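Local coordinates for protein C alpha-dehydrogenase (Sphingobium sp. SYK-6, PDB 4YAG) that probably oxidises an alcohol carbon of lignin-derived substrates with NAD(+), as an NADH-binding member of the short-chain dehydrogenase/reductase family, at residues N141-S153 against S250-F263. Residues are numbered along the deposited sequence; the frame is centred on the assembly and turned at random.
Sequences NTASLAGLTPMPS and STHGNWRETCEARF. With NAI (1,4-dihydronicotinamide adenine dinucleotide), chain C.
Arg262 reaches across to Pro150 with its first carbons and to Leu148 with its far end. CB packs 3.7 Å from CG of Pro150, and CG continues past the same proline ring carbon. CG lies anti to the backbone N (chi1 -177°) and the chain stays extended to NE, which brings CD within 3.1 Å of Leu148 O, with Pro150 CG also nearby, and carries the guanidinium on to that carbonyl. There NH1 donates to Leu148 O at 2.9 Å, in the carbonyl plane on a lone pair; an N-H...O angle of 136° marks the bond as bent. A water links NH1 to Gly147 O, accepting from NH1 and donating to the carbonyl. NE forms a salt bridge with Glu170 of the second subunit, tying this contact to the dimer interface. With the side chain cut back to an alanine here, that glutamate would probably lose its charged mate and Leu148 O its side-chain donor.

In this Rossmann-fold short-chain dehydrogenase, 141-153 leaves the central parallel sheet beside the NADH nicotinamide, where Ser144 OG lies 3.4 Å from NAI C5N, and meets the C-terminal helix beginning after Trp255. Thr149 and Thr258 join the two by a hydroxyl-hydroxyl hydrogen bond, OG1 to OG1, of 2.7 Å. Beside it, SG of Cys259 packs 3.7 Å from CB of Thr149. CG of Leu148 meets the edge of the Phe263 ring at CZ, 4.1 Å away, while Phe263 stacks on Phe263 of the second subunit. Leu145 CD1 lies 3.9 Å from CE3 of Trp255, approaching the indole obliquely.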
loop_
_atom_site.group_PDB
_atom_site.type_symbol
_atom_site.label_atom_id
_atom_site.label_comp_id
_atom_site.label_asym_id
_atom_site.label_seq_id
_atom_site.Cartn_x
_atom_site.Cartn_y
_atom_site.Cartn_z
ATOM N N ASN A 141 -3.100 -11.046 -9.412
ATOM C CA ASN A 141 -3.490 -9.695 -9.012
ATOM C C ASN A 141 -3.038 -8.703 -10.059
ATOM O O ASN A 141 -1.881 -8.720 -10.449
ATOM C CB ASN A 141 -2.809 -9.331 -7.672
ATOM C CG ASN A 141 -3.288 -10.200 -6.532
ATOM O OD1 ASN A 141 -4.452 -10.589 -6.483
ATOM N ND2 ASN A 141 -2.380 -10.553 -5.629
ATOM N N THR A 142 -3.924 -7.815 -10.490
ATOM C CA THR A 142 -3.512 -6.807 -11.457
ATOM C C THR A 142 -3.033 -5.567 -10.735
ATOM O O THR A 142 -3.825 -4.865 -10.111
ATOM C CB THR A 142 -4.635 -6.410 -12.404
ATOM O OG1 THR A 142 -5.183 -7.593 -13.015
ATOM C CG2 THR A 142 -4.096 -5.478 -13.466
ATOM N N ALA A 143 -1.736 -5.316 -10.812
ATOM C CA ALA A 143 -1.188 -4.081 -10.267
ATOM C C ALA A 143 -1.035 -3.103 -11.439
ATOM O O ALA A 143 -2.020 -2.822 -12.139
ATOM C CB ALA A 143 0.120 -4.358 -9.550
ATOM N N SER A 144 0.175 -2.592 -11.670
ATOM C CA SER A 144 0.461 -1.665 -12.757
ATOM C C SER A 144 1.957 -1.406 -12.766
ATOM O O SER A 144 2.598 -1.501 -11.719
ATOM C CB SER A 144 -0.235 -0.329 -12.535
ATOM O OG SER A 144 0.167 0.580 -13.553
ATOM N N LEU A 145 2.517 -1.040 -13.920
ATOM C CA LEU A 145 3.891 -0.567 -13.925
ATOM C C LEU A 145 3.988 0.758 -13.164
ATOM O O LEU A 145 5.066 1.143 -12.716
ATOM C CB LEU A 145 4.420 -0.430 -15.341
ATOM C CG LEU A 145 4.754 -1.765 -15.997
ATOM C CD1 LEU A 145 5.036 -1.609 -17.502
ATOM C CD2 LEU A 145 5.937 -2.413 -15.327
ATOM N N ALA A 146 2.859 1.422 -12.956
ATOM C CA ALA A 146 2.833 2.642 -12.137
ATOM C C ALA A 146 3.124 2.365 -10.658
ATOM O O ALA A 146 3.339 3.284 -9.868
ATOM C CB ALA A 146 1.511 3.352 -12.277
ATOM N N GLY A 147 3.121 1.096 -10.276
ATOM C CA GLY A 147 3.473 0.714 -8.929
ATOM C C GLY A 147 4.959 0.495 -8.778
ATOM O O GLY A 147 5.422 0.241 -7.667
ATOM N N LEU A 148 5.697 0.629 -9.874
ATOM C CA LEU A 148 7.126 0.320 -9.893
ATOM C C LEU A 148 7.985 1.491 -10.371
ATOM O O LEU A 148 8.984 1.833 -9.738
ATOM C CB LEU A 148 7.355 -0.877 -10.812
ATOM C CG LEU A 148 8.500 -1.811 -10.520
ATOM C CD1 LEU A 148 8.309 -2.424 -9.123
ATOM C CD2 LEU A 148 8.533 -2.888 -11.610
ATOM N N THR A 149 7.628 2.097 -11.497
ATOM C CA THR A 149 8.364 3.226 -12.036
ATOM C C THR A 149 7.948 4.509 -11.323
ATOM O O THR A 149 6.810 4.632 -10.886
ATOM C CB THR A 149 8.145 3.342 -13.557
ATOM O OG1 THR A 149 9.200 4.106 -14.157
ATOM C CG2 THR A 149 6.803 3.951 -13.884
ATOM N N PRO A 150 8.866 5.477 -11.189
ATOM C CA PRO A 150 8.461 6.665 -10.429
ATOM C C PRO A 150 7.307 7.420 -11.076
ATOM O O PRO A 150 7.306 7.612 -12.281
ATOM C CB PRO A 150 9.720 7.528 -10.451
ATOM C CG PRO A 150 10.833 6.511 -10.507
ATOM C CD PRO A 150 10.320 5.451 -11.445
ATOM N N MET A 151 6.359 7.856 -10.247
ATOM C CA MET A 151 5.167 8.537 -10.723
ATOM C C MET A 151 5.057 9.912 -10.084
ATOM O O MET A 151 5.568 10.131 -8.982
ATOM C CB MET A 151 3.930 7.719 -10.372
ATOM C CG MET A 151 3.910 6.345 -11.048
ATOM S SD MET A 151 3.754 6.404 -12.855
ATOM C CE MET A 151 2.080 6.988 -13.035
ATOM N N PRO A 152 4.352 10.819 -10.759
ATOM C CA PRO A 152 4.117 12.172 -10.246
ATOM C C PRO A 152 2.927 12.225 -9.292
ATOM O O PRO A 152 2.149 11.260 -9.183
ATOM C CB PRO A 152 3.841 12.969 -11.510
ATOM C CG PRO A 152 3.273 12.003 -12.466
ATOM C CD PRO A 152 3.845 10.645 -12.125
ATOM N N SER A 153 2.791 13.347 -8.590
ATOM C CA SER A 153 1.831 13.466 -7.511
ATOM C C SER A 153 0.373 13.333 -7.974
ATOM O O SER A 153 -0.474 12.950 -7.182
ATOM C CB SER A 153 2.029 14.810 -6.788
ATOM O OG SER A 153 1.769 15.875 -7.676
ATOM N N SER A 250 4.975 -8.425 -16.898
ATOM C CA SER A 250 4.881 -7.035 -17.343
ATOM C C SER A 250 4.546 -7.039 -18.819
ATOM O O SER A 250 5.072 -7.833 -19.585
ATOM C CB SER A 250 6.191 -6.264 -17.122
ATOM O OG SER A 250 6.529 -6.218 -15.733
ATOM N N THR A 251 3.673 -6.138 -19.229
ATOM C CA THR A 251 3.215 -6.148 -20.617
ATOM C C THR A 251 4.051 -5.286 -21.560
ATOM O O THR A 251 4.003 -5.470 -22.785
ATOM C CB THR A 251 1.755 -5.665 -20.724
ATOM O OG1 THR A 251 1.685 -4.291 -20.349
ATOM C CG2 THR A 251 0.831 -6.475 -19.850
ATOM N N HIS A 252 4.815 -4.348 -21.001
ATOM C CA HIS A 252 5.565 -3.371 -21.783
ATOM C C HIS A 252 6.950 -3.173 -21.200
ATOM O O HIS A 252 7.115 -3.258 -19.981
ATOM C CB HIS A 252 4.864 -2.010 -21.738
ATOM C CG HIS A 252 3.624 -1.936 -22.578
ATOM N ND1 HIS A 252 2.446 -2.525 -22.207
ATOM C CD2 HIS A 252 3.391 -1.293 -23.751
ATOM C CE1 HIS A 252 1.526 -2.282 -23.147
ATOM N NE2 HIS A 252 2.076 -1.534 -24.075
ATOM N N GLY A 253 7.916 -2.879 -22.061
ATOM C CA GLY A 253 9.277 -2.611 -21.631
ATOM C C GLY A 253 9.696 -1.153 -21.606
ATOM O O GLY A 253 10.860 -0.846 -21.314
ATOM N N ASN A 254 8.759 -0.247 -21.881
ATOM C CA ASN A 254 9.070 1.167 -22.056
ATOM C C ASN A 254 9.606 1.860 -20.802
ATOM O O ASN A 254 10.179 2.950 -20.892
ATOM C CB ASN A 254 7.808 1.901 -22.534
ATOM C CG ASN A 254 7.197 1.269 -23.772
ATOM O OD1 ASN A 254 6.694 0.141 -23.733
ATOM N ND2 ASN A 254 7.234 1.994 -24.883
ATOM N N TRP A 255 9.405 1.241 -19.637
ATOM C CA TRP A 255 9.772 1.842 -18.368
ATOM C C TRP A 255 10.948 1.093 -17.742
ATOM O O TRP A 255 11.234 1.242 -16.566
ATOM C CB TRP A 255 8.550 1.912 -17.425
ATOM C CG TRP A 255 7.567 2.933 -17.957
ATOM C CD1 TRP A 255 7.558 4.274 -17.698
ATOM C CD2 TRP A 255 6.505 2.696 -18.893
ATOM N NE1 TRP A 255 6.544 4.882 -18.397
ATOM C CE2 TRP A 255 5.888 3.938 -19.144
ATOM C CE3 TRP A 255 6.015 1.554 -19.535
ATOM C CZ2 TRP A 255 4.802 4.072 -20.011
ATOM C CZ3 TRP A 255 4.932 1.687 -20.399
ATOM C CH2 TRP A 255 4.338 2.938 -20.626
ATOM N N ARG A 256 11.649 0.307 -18.549
ATOM C CA ARG A 256 12.836 -0.379 -18.062
ATOM C C ARG A 256 13.854 0.617 -17.507
ATOM O O ARG A 256 14.343 0.440 -16.396
ATOM C CB ARG A 256 13.486 -1.200 -19.177
ATOM C CG ARG A 256 14.771 -1.895 -18.757
ATOM C CD ARG A 256 15.332 -2.696 -19.906
ATOM N NE ARG A 256 14.382 -3.708 -20.355
ATOM C CZ ARG A 256 14.282 -4.926 -19.829
ATOM N NH1 ARG A 256 15.077 -5.295 -18.838
ATOM N NH2 ARG A 256 13.394 -5.783 -20.301
ATOM N N GLU A 257 14.197 1.656 -18.271
ATOM C CA GLU A 257 15.252 2.564 -17.852
ATOM C C GLU A 257 14.850 3.445 -16.675
ATOM O O GLU A 257 15.673 3.768 -15.811
ATOM C CB GLU A 257 15.714 3.440 -19.031
ATOM C CG GLU A 257 16.419 2.657 -20.137
ATOM C CD GLU A 257 15.484 1.763 -20.928
ATOM O OE1 GLU A 257 14.267 2.077 -21.019
ATOM O OE2 GLU A 257 15.974 0.738 -21.461
ATOM N N THR A 258 13.585 3.863 -16.621
ATOM C CA THR A 258 13.140 4.678 -15.506
ATOM C C THR A 258 13.085 3.838 -14.231
ATOM O O THR A 258 13.363 4.337 -13.150
ATOM C CB THR A 258 11.764 5.348 -15.752
ATOM O OG1 THR A 258 10.851 4.382 -16.262
ATOM C CG2 THR A 258 11.903 6.493 -16.756
ATOM N N CYS A 259 12.734 2.563 -14.353
ATOM C CA CYS A 259 12.779 1.693 -13.188
ATOM C C CYS A 259 14.225 1.473 -12.761
ATOM O O CYS A 259 14.536 1.523 -11.569
ATOM C CB CYS A 259 12.132 0.341 -13.476
ATOM S SG CYS A 259 10.303 0.380 -13.562
ATOM N N GLU A 260 15.116 1.217 -13.718
ATOM C CA GLU A 260 16.535 1.021 -13.380
ATOM C C GLU A 260 17.069 2.197 -12.592
ATOM O O GLU A 260 17.832 2.028 -11.633
ATOM C CB GLU A 260 17.384 0.831 -14.641
ATOM C CG GLU A 260 17.148 -0.509 -15.288
ATOM C CD GLU A 260 17.993 -0.745 -16.518
ATOM O OE1 GLU A 260 18.141 0.189 -17.336
ATOM O OE2 GLU A 260 18.507 -1.876 -16.665
ATOM N N ALA A 261 16.704 3.407 -13.009
ATOM C CA ALA A 261 17.214 4.604 -12.351
ATOM C C ALA A 261 16.673 4.698 -10.923
ATOM O O ALA A 261 17.387 5.095 -10.014
ATOM C CB ALA A 261 16.863 5.872 -13.153
ATOM N N ARG A 262 15.404 4.352 -10.730
ATOM C CA ARG A 262 14.811 4.283 -9.388
ATOM C C ARG A 262 15.547 3.251 -8.525
ATOM O O ARG A 262 15.938 3.525 -7.383
ATOM C CB ARG A 262 13.327 3.909 -9.472
ATOM C CG ARG A 262 12.637 3.879 -8.128
ATOM C CD ARG A 262 11.272 3.233 -8.153
ATOM N NE ARG A 262 10.802 3.144 -6.785
ATOM C CZ ARG A 262 10.104 2.150 -6.265
ATOM N NH1 ARG A 262 9.679 1.142 -7.013
ATOM N NH2 ARG A 262 9.809 2.191 -4.973
ATOM N N PHE A 263 15.711 2.059 -9.076
ATOM C CA PHE A 263 16.376 0.972 -8.361
ATOM C C PHE A 263 17.806 1.368 -7.979
ATOM O O PHE A 263 18.260 1.124 -6.865
ATOM C CB PHE A 263 16.402 -0.287 -9.226
ATOM C CG PHE A 263 15.042 -0.840 -9.553
ATOM C CD1 PHE A 263 13.927 -0.534 -8.775
ATOM C CD2 PHE A 263 14.877 -1.715 -10.618
ATOM C CE1 PHE A 263 12.684 -1.050 -9.094
ATOM C CE2 PHE A 263 13.647 -2.242 -10.922
ATOM C CZ PHE A 263 12.556 -1.916 -10.168
HETATM P PA NAI C . -11.826 -1.362 -17.249
HETATM O O1A NAI C . -12.558 -0.230 -16.584
HETATM O O2A NAI C . -12.070 -1.561 -18.731
HETATM O O5B NAI C . -12.126 -2.715 -16.506
HETATM C C5B NAI C . -12.259 -2.726 -15.115
HETATM C C4B NAI C . -13.576 -3.296 -14.764
HETATM O O4B NAI C . -13.549 -3.384 -13.302
HETATM C C3B NAI C . -14.753 -2.520 -15.159
HETATM O O3B NAI C . -15.717 -3.317 -15.878
HETATM C C2B NAI C . -15.277 -1.986 -13.918
HETATM O O2B NAI C . -16.697 -1.775 -13.927
HETATM C C1B NAI C . -14.841 -2.927 -12.887
HETATM N N9A NAI C . -14.782 -2.360 -11.566
HETATM C C8A NAI C . -14.316 -1.119 -11.186
HETATM N N7A NAI C . -14.482 -0.945 -9.868
HETATM C C5A NAI C . -15.049 -2.078 -9.343
HETATM C C6A NAI C . -15.458 -2.502 -8.078
HETATM N N6A NAI C . -15.369 -1.625 -6.988
HETATM N N1A NAI C . -15.998 -3.737 -7.914
HETATM C C2A NAI C . -16.144 -4.562 -8.977
HETATM N N3A NAI C . -15.772 -4.205 -10.215
HETATM C C4A NAI C . -15.235 -2.981 -10.426
HETATM O O3 NAI C . -10.298 -1.009 -17.009
HETATM P PN NAI C . -8.974 -1.926 -17.074
HETATM O O1N NAI C . -9.202 -3.242 -17.806
HETATM O O2N NAI C . -7.931 -1.040 -17.710
HETATM O O5D NAI C . -8.642 -2.198 -15.525
HETATM C C5D NAI C . -8.253 -3.488 -15.045
HETATM C C4D NAI C . -7.082 -3.354 -14.141
HETATM O O4D NAI C . -5.902 -3.024 -14.963
HETATM C C3D NAI C . -7.200 -2.291 -13.138
HETATM O O3D NAI C . -6.777 -2.804 -11.858
HETATM C C2D NAI C . -6.308 -1.226 -13.587
HETATM O O2D NAI C . -5.832 -0.448 -12.482
HETATM C C1D NAI C . -5.220 -1.932 -14.238
HETATM N N1N NAI C . -4.397 -1.270 -15.180
HETATM C C2N NAI C . -4.836 -0.847 -16.411
HETATM C C3N NAI C . -3.949 -0.236 -17.283
HETATM C C7N NAI C . -4.398 0.231 -18.625
HETATM O O7N NAI C . -3.661 0.912 -19.370
HETATM N N7N NAI C . -5.711 -0.217 -19.085
HETATM C C4N NAI C . -2.619 -0.046 -16.950
HETATM C C5N NAI C . -2.180 -0.527 -15.730
HETATM C C6N NAI C . -3.054 -1.139 -14.868
HETATM O O HOH W 1 7.289 -0.490 -5.880
#